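Local structure of glutathione s-transferase III (Zea mays, 1AW9) at residues Glu137-Val142 with Ala181-Ala186; Ser170-Leu175 with Lys191-Ala196. The protein probably catalyses the conjugation of reduced glutathione to hydrophobic electrophiles, herbicides among them, and is a phi-class glutathione transferase. All coordinates share one frame; numbering follows the deposited sequence.

Contact 1. Residues Glu137-Val142 with Ala181-Ala186. With CD (cadmium ion), chain D.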
# COMPACT_ATOMS: atom_id res chain seq x y z
N GLU A 137 12.22 11.43 -3.64
CA GLU A 137 13.37 11.18 -2.81
C GLU A 137 14.27 10.10 -3.38
O GLU A 137 15.50 10.23 -3.32
CB GLU A 137 12.91 10.76 -1.46
CG GLU A 137 14.07 10.59 -0.59
CD GLU A 137 13.69 10.07 0.72
OE1 GLU A 137 12.47 10.11 1.07
OE2 GLU A 137 14.61 9.61 1.42
N GLN A 138 13.67 9.03 -3.89
CA GLN A 138 14.43 7.96 -4.50
C GLN A 138 15.15 8.46 -5.76
O GLN A 138 16.30 8.12 -5.97
CB GLN A 138 13.50 6.77 -4.80
CG GLN A 138 13.14 6.02 -3.52
CD GLN A 138 12.22 4.83 -3.72
OE1 GLN A 138 11.78 4.52 -4.82
NE2 GLN A 138 11.97 4.14 -2.64
N LEU A 139 14.47 9.27 -6.57
CA LEU A 139 15.06 9.85 -7.79
C LEU A 139 16.16 10.79 -7.36
O LEU A 139 17.20 10.79 -7.98
CB LEU A 139 14.03 10.61 -8.63
CG LEU A 139 14.47 11.02 -10.05
CD1 LEU A 139 15.03 9.82 -10.86
CD2 LEU A 139 13.35 11.69 -10.78
N ALA A 140 15.95 11.58 -6.31
CA ALA A 140 17.01 12.48 -5.81
C ALA A 140 18.30 11.70 -5.51
O ALA A 140 19.38 12.13 -5.94
CB ALA A 140 16.55 13.22 -4.53
N LYS A 141 18.21 10.60 -4.74
CA LYS A 141 19.40 9.79 -4.44
C LYS A 141 20.03 9.26 -5.72
O LYS A 141 21.26 9.17 -5.84
CB LYS A 141 19.05 8.60 -3.56
CG LYS A 141 18.18 8.89 -2.40
CD LYS A 141 18.87 9.76 -1.39
CE LYS A 141 17.86 10.37 -0.43
NZ LYS A 141 16.98 11.37 -1.12
N VAL A 142 19.19 8.82 -6.65
CA VAL A 142 19.65 8.32 -7.94
C VAL A 142 20.39 9.45 -8.69
O VAL A 142 21.50 9.23 -9.18
CB VAL A 142 18.46 7.74 -8.78
CG1 VAL A 142 18.85 7.51 -10.26
CG2 VAL A 142 18.04 6.44 -8.20
N ALA A 181 10.84 19.58 -11.29
CA ALA A 181 11.91 19.85 -12.24
C ALA A 181 13.19 20.20 -11.46
O ALA A 181 14.29 19.94 -11.93
CB ALA A 181 11.51 20.98 -13.17
N GLY A 182 13.05 20.73 -10.25
CA GLY A 182 14.21 21.07 -9.45
C GLY A 182 15.21 19.95 -9.17
O GLY A 182 16.38 20.22 -8.91
N LEU A 183 14.78 18.70 -9.20
CA LEU A 183 15.67 17.58 -8.93
C LEU A 183 16.82 17.61 -9.93
O LEU A 183 17.96 17.27 -9.60
CB LEU A 183 14.89 16.25 -9.01
CG LEU A 183 13.84 16.06 -7.91
CD1 LEU A 183 12.89 14.93 -8.26
CD2 LEU A 183 14.51 15.81 -6.57
N VAL A 184 16.51 18.04 -11.14
CA VAL A 184 17.51 18.14 -12.19
C VAL A 184 18.25 19.45 -12.10
O VAL A 184 19.49 19.49 -12.08
CB VAL A 184 16.87 18.02 -13.60
CG1 VAL A 184 17.85 18.47 -14.71
CG2 VAL A 184 16.42 16.59 -13.85
N ALA A 185 17.50 20.53 -12.01
CA ALA A 185 18.10 21.85 -11.96
C ALA A 185 19.11 22.05 -10.83
O ALA A 185 20.17 22.64 -11.02
CB ALA A 185 17.02 22.91 -11.90
N ALA A 186 18.83 21.48 -9.68
CA ALA A 186 19.67 21.65 -8.54
C ALA A 186 20.97 20.89 -8.60
O ALA A 186 21.78 20.98 -7.68
CB ALA A 186 18.91 21.25 -7.31
CD CD D . 13.37 9.70 3.56
O HOH W 1 14.06 7.97 3.42
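In the all-helical C-terminal domain of this glutathione transferase, L183 of the short helix 182-185 is laid against L139 and A140 of the long helix 129-152. The contact is small and wholly apolar, and L183 divides it between its two methyl branches. Its CD1 lies 4.1 Å from CD2 of L139, while its CD2 rests 3.9 Å from CB of A140. CG of L183 stands anti to its carbonyl carbon (chi1 -67°), on a CB that already points toward helix 129-152, and the two methyls part, one to each neighbour. Alanine suits its place because a lone methyl lets the backbones come close, with CA of A140 and CA of L183 6.1 Å apart.

L139 has a second task in the domain's helical bundle: it also packs on F106 and L113 of helix 92-122 and on L175 of helix 169-176. A branched, buried leucine can serve all these neighbours, and V184, next to L183, turns to helices 169-176 and 188-199 instead.

E137 and K141 belong to a part of helix 129-152 that does not face L183. E137, its chain extended, binds a cadmium ion through both carboxylate oxygens, OE2 at 2.5 Å and OE1 at 2.7 Å from the metal; D133 of the second subunit binds the same ion. One turn on, NZ of K141 curls back to donate to O of E137 at 2.9 Å. That oxygen also accepts the helical N-H of K141, the two donors arriving from opposite faces of the carbonyl plane.

Contact 2. Residues Ser170-Leu175 with Lys191-Ala196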
# COMPACT_ATOMS: atom_id res chain seq x y z
N SER A 170 13.10 11.69 -23.05
CA SER A 170 11.67 11.95 -22.94
C SER A 170 11.25 12.14 -21.51
O SER A 170 10.47 13.04 -21.23
CB SER A 170 10.82 10.89 -23.62
OG SER A 170 10.93 9.64 -23.02
N TYR A 171 11.77 11.34 -20.60
CA TYR A 171 11.42 11.50 -19.21
C TYR A 171 12.04 12.72 -18.55
O TYR A 171 11.39 13.33 -17.70
CB TYR A 171 11.60 10.21 -18.43
CG TYR A 171 10.34 9.37 -18.47
CD1 TYR A 171 9.30 9.59 -17.56
CD2 TYR A 171 10.17 8.35 -19.42
CE1 TYR A 171 8.13 8.84 -17.60
CE2 TYR A 171 8.99 7.59 -19.47
CZ TYR A 171 7.99 7.84 -18.55
OH TYR A 171 6.83 7.08 -18.55
N LEU A 172 13.22 13.15 -18.99
CA LEU A 172 13.82 14.37 -18.45
C LEU A 172 12.94 15.54 -18.89
O LEU A 172 12.66 16.47 -18.13
CB LEU A 172 15.26 14.55 -18.96
CG LEU A 172 16.37 13.78 -18.26
CD1 LEU A 172 17.64 14.09 -18.99
CD2 LEU A 172 16.52 14.16 -16.78
N LEU A 173 12.49 15.47 -20.14
CA LEU A 173 11.61 16.47 -20.74
C LEU A 173 10.34 16.61 -19.91
O LEU A 173 9.99 17.70 -19.47
CB LEU A 173 11.29 16.08 -22.19
CG LEU A 173 10.54 17.06 -23.09
CD1 LEU A 173 9.05 17.01 -22.85
CD2 LEU A 173 11.08 18.47 -22.89
N TYR A 174 9.64 15.51 -19.68
CA TYR A 174 8.40 15.57 -18.90
C TYR A 174 8.64 16.00 -17.45
O TYR A 174 7.86 16.78 -16.92
CB TYR A 174 7.65 14.25 -18.98
CG TYR A 174 6.91 14.09 -20.29
CD1 TYR A 174 7.61 13.94 -21.48
CD2 TYR A 174 5.52 14.13 -20.34
CE1 TYR A 174 6.94 13.83 -22.71
CE2 TYR A 174 4.84 14.01 -21.56
CZ TYR A 174 5.55 13.86 -22.74
OH TYR A 174 4.90 13.68 -23.93
N LEU A 175 9.71 15.51 -16.83
CA LEU A 175 10.06 15.88 -15.46
C LEU A 175 10.20 17.40 -15.37
O LEU A 175 9.79 18.00 -14.37
CB LEU A 175 11.40 15.29 -15.08
CG LEU A 175 11.55 14.26 -13.96
CD1 LEU A 175 12.97 14.40 -13.43
CD2 LEU A 175 10.58 14.52 -12.82
N LYS A 191 22.10 19.02 -14.74
CA LYS A 191 21.50 20.15 -15.46
C LYS A 191 22.22 20.48 -16.79
O LYS A 191 21.58 20.59 -17.84
CB LYS A 191 21.48 21.38 -14.55
CG LYS A 191 20.76 22.55 -15.11
CD LYS A 191 20.75 23.63 -14.07
CE LYS A 191 20.37 24.97 -14.64
NZ LYS A 191 21.49 25.53 -15.47
N ALA A 192 23.55 20.62 -16.74
CA ALA A 192 24.33 20.88 -17.95
C ALA A 192 24.10 19.75 -18.97
O ALA A 192 23.77 19.98 -20.13
CB ALA A 192 25.79 20.94 -17.59
N TRP A 193 24.24 18.51 -18.49
CA TRP A 193 24.05 17.32 -19.30
C TRP A 193 22.69 17.32 -19.98
O TRP A 193 22.57 17.03 -21.16
CB TRP A 193 24.21 16.08 -18.43
CG TRP A 193 23.76 14.79 -19.04
CD1 TRP A 193 24.36 14.11 -20.05
CD2 TRP A 193 22.68 13.96 -18.58
NE1 TRP A 193 23.75 12.89 -20.23
CE2 TRP A 193 22.72 12.76 -19.33
CE3 TRP A 193 21.70 14.09 -17.58
CZ2 TRP A 193 21.81 11.71 -19.12
CZ3 TRP A 193 20.79 13.03 -17.37
CH2 TRP A 193 20.86 11.86 -18.14
N TRP A 194 21.65 17.68 -19.23
CA TRP A 194 20.28 17.76 -19.75
C TRP A 194 20.16 18.89 -20.75
O TRP A 194 19.51 18.75 -21.78
CB TRP A 194 19.29 18.01 -18.59
CG TRP A 194 17.95 18.49 -19.01
CD1 TRP A 194 17.29 19.57 -18.52
CD2 TRP A 194 17.09 17.90 -20.00
NE1 TRP A 194 16.07 19.71 -19.16
CE2 TRP A 194 15.92 18.70 -20.07
CE3 TRP A 194 17.20 16.78 -20.85
CZ2 TRP A 194 14.86 18.41 -20.96
CZ3 TRP A 194 16.14 16.50 -21.75
CH2 TRP A 194 14.99 17.32 -21.78
N GLU A 195 20.76 20.03 -20.46
CA GLU A 195 20.67 21.13 -21.38
C GLU A 195 21.39 20.82 -22.66
O GLU A 195 20.96 21.27 -23.73
CB GLU A 195 21.16 22.38 -20.73
CG GLU A 195 20.07 22.86 -19.84
CD GLU A 195 20.49 24.01 -18.99
OE1 GLU A 195 21.71 24.18 -18.76
OE2 GLU A 195 19.57 24.72 -18.54
N ALA A 196 22.44 20.03 -22.57
CA ALA A 196 23.14 19.63 -23.78
C ALA A 196 22.22 18.74 -24.63
O ALA A 196 22.18 18.88 -25.85
CB ALA A 196 24.39 18.87 -23.44
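L172 lies over one face of the W194 indole, and this CH-pi contact is the centre of the meeting between 170-175 and 191-196. CB of L172 sits 3.7 Å from the centroid of the six-membered ring, 21° off its normal and displaced toward the rim. The leucine and the indole run alongside one another, pointing opposite ways. CG of W194 is anti to its backbone N (chi1 163°), carrying the indole across to the other helix, where CD1 of L172 comes within 3.3 Å of CE3 of W194. Further along the ring, CH2 of W194 lies 3.5 Å from the backbone N of L173 and close to CB of L173 as well.

W193 approaches differently. The leucine lies roughly perpendicular to the W193 side chain, CD1 of L172 meeting CZ3 of W193 at 3.7 Å, so this one methyl touches both indoles. The polar end of W193 is turned to another partner, NE1 donating to D165, and H168 meets its ring edge-to-face.

Large flat side chains suit two helical segments whose axes come no closer than 11.1 Å and run at 109° to each other: the W194 indole spans most of the separation, while W193 brings the end of its ring to the leucine, which offers a compact, branched surface. V184 of helix 182-185 touches both L172 and W194, while F106 of helix 92-122 also packs on L172, placing the contact within the core of the C-terminal domain. With W194 cut back to an alanine, CB of L172 would probably lose the ring face it lies over, and a gap would be likely to open beside L173. Dispersion and CH-pi attraction thus join the two segments, so their fit depends on complementary shape rather than on paired charges.

The two contacts have centres 12 Å apart on the same side of the chain's centre, and their segments alternate along the sequence: helix 182-185 follows helix 169-176 and precedes helix 188-199. They touch directly where CG2 of V184 lies 3.8 Å from CD2 of L172, and again where CB of A181 packs 3.6 Å from O of L175. Contact 2 lies nearer the probable glutathione site, with the side chain of L173 about 7 Å from that of P12; OG of S170 hydrogen-bonds to O of P12. Contact 1 lies away from that site, with its centre about 17 Å from the centre of the chain, against about 10 Å for contact 2.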